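Local coordinates for okadaic acid binding protein 2-alpha (Halichondria okadai, PDB 4WRI), which binds the polyether cytotoxin okadaic acid in a pocket and is implicated in its accumulation by the sponge, at residues 183-187 / 188-192. Sequence-based numbering, arbitrary orientation.
With OKA (okadaic acid), chain B.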
loop_
_atom_site.group_PDB
_atom_site.type_symbol
_atom_site.label_atom_id
_atom_site.label_comp_id
_atom_site.label_asym_id
_atom_site.label_seq_id
_atom_site.Cartn_x
_atom_site.Cartn_y
_atom_site.Cartn_z
ATOM N N PHE A 183 8.115 -10.868 -2.859
ATOM C CA PHE A 183 7.172 -9.791 -3.148
ATOM C C PHE A 183 6.044 -9.776 -2.109
ATOM O O PHE A 183 5.326 -8.783 -1.993
ATOM C CB PHE A 183 6.592 -9.901 -4.553
ATOM C CG PHE A 183 7.575 -9.635 -5.661
ATOM C CD1 PHE A 183 8.834 -9.104 -5.417
ATOM C CD2 PHE A 183 7.205 -9.889 -6.973
ATOM C CE1 PHE A 183 9.708 -8.860 -6.474
ATOM C CE2 PHE A 183 8.072 -9.660 -8.022
ATOM C CZ PHE A 183 9.330 -9.136 -7.772
ATOM N N ASN A 184 5.885 -10.853 -1.347
ATOM C CA ASN A 184 4.963 -10.859 -0.216
ATOM C C ASN A 184 5.267 -9.773 0.804
ATOM O O ASN A 184 4.395 -9.419 1.600
ATOM C CB ASN A 184 4.972 -12.220 0.492
ATOM C CG ASN A 184 4.186 -13.259 -0.257
ATOM O OD1 ASN A 184 2.955 -13.172 -0.368
ATOM N ND2 ASN A 184 4.885 -14.256 -0.798
ATOM N N TYR A 185 6.496 -9.257 0.785
ATOM C CA TYR A 185 6.956 -8.354 1.821
ATOM C C TYR A 185 7.101 -6.918 1.336
ATOM O O TYR A 185 7.763 -6.127 1.987
ATOM C CB TYR A 185 8.268 -8.882 2.441
ATOM C CG TYR A 185 8.047 -10.299 2.913
ATOM C CD1 TYR A 185 7.149 -10.555 3.933
ATOM C CD2 TYR A 185 8.636 -11.376 2.265
ATOM C CE1 TYR A 185 6.865 -11.844 4.337
ATOM C CE2 TYR A 185 8.366 -12.694 2.676
ATOM C CZ TYR A 185 7.487 -12.897 3.715
ATOM O OH TYR A 185 7.177 -14.179 4.150
ATOM N N VAL A 186 6.409 -6.576 0.257
ATOM C CA VAL A 186 6.502 -5.224 -0.297
ATOM C C VAL A 186 5.971 -4.178 0.680
ATOM O O VAL A 186 6.379 -3.026 0.610
ATOM C CB VAL A 186 5.785 -5.144 -1.660
ATOM C CG1 VAL A 186 4.282 -5.105 -1.460
ATOM C CG2 VAL A 186 6.269 -3.920 -2.455
ATOM N N ARG A 187 5.111 -4.570 1.614
ATOM C CA ARG A 187 4.638 -3.673 2.667
ATOM C C ARG A 187 5.250 -3.994 4.027
ATOM O O ARG A 187 4.769 -3.537 5.072
ATOM C CB ARG A 187 3.106 -3.665 2.735
ATOM C CG ARG A 187 2.481 -3.305 1.396
ATOM C CD ARG A 187 1.003 -3.052 1.489
ATOM N NE ARG A 187 0.633 -1.779 2.108
ATOM C CZ ARG A 187 0.485 -0.649 1.427
ATOM N NH1 ARG A 187 0.762 -0.616 0.129
ATOM N NH2 ARG A 187 0.060 0.431 2.079
ATOM N N GLY A 188 6.337 -4.771 4.015
ATOM C CA GLY A 188 7.003 -5.166 5.254
ATOM C C GLY A 188 6.477 -6.480 5.849
ATOM O O GLY A 188 5.612 -7.154 5.277
ATOM N N ALA A 189 6.973 -6.818 7.027
ATOM C CA ALA A 189 6.568 -8.063 7.681
ATOM C C ALA A 189 5.042 -8.174 7.787
ATOM O O ALA A 189 4.350 -7.215 8.102
ATOM C CB ALA A 189 7.200 -8.141 9.057
ATOM N N LEU A 190 4.511 -9.368 7.545
ATOM C CA LEU A 190 3.076 -9.590 7.620
ATOM C C LEU A 190 2.597 -9.611 9.063
ATOM O O LEU A 190 3.302 -10.080 9.953
ATOM C CB LEU A 190 2.720 -10.915 6.969
ATOM C CG LEU A 190 3.147 -11.018 5.506
ATOM C CD1 LEU A 190 2.769 -12.387 4.935
ATOM C CD2 LEU A 190 2.536 -9.903 4.636
ATOM N N VAL A 191 1.385 -9.114 9.298
ATOM C CA VAL A 191 0.760 -9.274 10.608
ATOM C C VAL A 191 0.115 -10.656 10.690
ATOM O O VAL A 191 0.049 -11.369 9.694
ATOM C CB VAL A 191 -0.293 -8.168 10.887
ATOM C CG1 VAL A 191 0.350 -6.778 10.739
ATOM C CG2 VAL A 191 -1.483 -8.309 9.975
ATOM N N ASP A 192 -0.374 -11.027 11.866
ATOM C CA ASP A 192 -1.030 -12.322 12.004
ATOM C C ASP A 192 -2.297 -12.411 11.163
ATOM O O ASP A 192 -3.040 -11.434 10.999
ATOM C CB ASP A 192 -1.367 -12.601 13.467
ATOM C CG ASP A 192 -0.139 -12.790 14.311
ATOM O OD1 ASP A 192 0.956 -13.001 13.736
ATOM O OD2 ASP A 192 -0.268 -12.742 15.554
ATOM O OXT ASP A 192 -2.618 -13.481 10.631
HETATM C C1 OKA B . 1.260 5.844 2.284
HETATM C C2 OKA B . 2.085 7.035 1.742
HETATM C C3 OKA B . 2.064 7.028 0.214
HETATM C C4 OKA B . 0.643 7.106 -0.386
HETATM C C5 OKA B . 0.730 6.982 -1.901
HETATM C C6 OKA B . -0.628 7.268 -2.545
HETATM C C7 OKA B . -1.184 8.622 -2.042
HETATM C C8 OKA B . -1.216 8.603 -0.524
HETATM C C9 OKA B . -1.596 9.957 0.003
HETATM C C10 OKA B . -2.507 10.073 0.985
HETATM C C11 OKA B . -3.240 8.904 1.564
HETATM C C12 OKA B . -2.471 7.605 1.190
HETATM C C13 OKA B . -3.365 6.374 1.411
HETATM C C14 OKA B . -2.550 5.100 1.080
HETATM C C15 OKA B . -2.924 4.340 0.050
HETATM C C16 OKA B . -2.077 3.136 -0.254
HETATM C C17 OKA B . -2.833 1.788 -0.397
HETATM C C18 OKA B . -2.146 1.088 -1.584
HETATM C C19 OKA B . -1.109 2.148 -2.080
HETATM C C20 OKA B . -0.897 2.106 -3.535
HETATM C C21 OKA B . 0.179 3.161 -3.909
HETATM C C22 OKA B . 1.432 2.832 -3.103
HETATM C C23 OKA B . 1.086 2.842 -1.605
HETATM C C24 OKA B . 2.357 2.450 -0.781
HETATM C C25 OKA B . 3.423 3.426 -1.222
HETATM C C26 OKA B . 3.640 3.576 -2.685
HETATM C C27 OKA B . 4.390 2.363 -3.277
HETATM C C28 OKA B . 5.821 2.352 -2.716
HETATM C C29 OKA B . 6.755 1.311 -3.354
HETATM C C30 OKA B . 8.093 1.384 -2.559
HETATM C C31 OKA B . 8.885 2.662 -2.698
HETATM C C32 OKA B . 10.255 2.559 -2.027
HETATM C C33 OKA B . 10.990 1.255 -2.314
HETATM C C34 OKA B . 10.005 0.077 -2.242
HETATM C C35 OKA B . 10.730 -1.171 -2.857
HETATM C C36 OKA B . 9.879 -2.395 -2.537
HETATM C C37 OKA B . 9.686 -2.467 -1.050
HETATM C C38 OKA B . 9.031 -1.232 -0.488
HETATM C C39 OKA B . 9.041 3.096 -4.155
HETATM C C40 OKA B . 6.156 -0.090 -3.166
HETATM C C41 OKA B . 4.144 4.125 -0.387
HETATM C C42 OKA B . -3.784 6.268 2.866
HETATM C C43 OKA B . -2.791 11.474 1.457
HETATM C C44 OKA B . 3.515 6.948 2.258
HETATM O O1 OKA B . 1.583 4.740 1.843
HETATM O O2 OKA B . 0.350 6.055 3.090
HETATM O O3 OKA B . 1.516 8.251 2.210
HETATM O O4 OKA B . 0.086 8.376 -0.017
HETATM O O5 OKA B . -2.502 8.824 -2.615
HETATM O O6 OKA B . -2.137 7.588 -0.125
HETATM O O7 OKA B . -1.587 3.354 -1.543
HETATM O O8 OKA B . 0.111 1.842 -1.354
HETATM O O9 OKA B . 2.422 3.819 -3.405
HETATM O O10 OKA B . 2.068 2.483 0.564
HETATM O O11 OKA B . 4.434 2.532 -4.685
HETATM O O12 OKA B . 8.883 0.246 -3.015
HETATM O O13 OKA B . 9.821 -0.045 -0.855
HETATM O O HOH W 1 4.140 -6.920 2.905
HETATM O O HOH W 2 4.091 -4.586 7.541
#
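A type I beta turn runs from Tyr-185 to Gly-188, with Val-186 and Arg-187 at its corners, a compact example of how a chain can reverse beside a ligand pocket and still be held by its own backbone. The turn closes through Gly-188 N, which donates to Tyr-185 O at 2.8 Å with an N-H...O angle of 157°. Gly-188 takes a positive phi (90°), at ease there because it has no side chain to be pressed against Arg-187 O, and its carbonyl oxygen lies beside the edge of the Tyr-185 ring, near the ring plane. Farther on, Leu-190 returns to the turn, its side chain crossing that of Tyr-185 at about a right angle. Leu-190 CG lies 4.0 Å from Tyr-185 CE1, while Leu-190 CD2 reaches back to Asn-184 O at 3.6 Å; Leu-190 also packs on Arg-15 and Thr-19 of helix 11-27. Asn-184 CB covers one face of the tyrosine ring. Inside the bend a water donates to Asn-184 O and Gly-188 O and accepts from Arg-187 N, satisfying three backbone groups at once. The Arg-187 side chain, bent at chi3 (74°), leaves the turn for the toxin, where Arg-187 NH1 donates almost straight to okadaic acid O8 over 2.9 Å, the ether oxygen lying at the guanidinium edge.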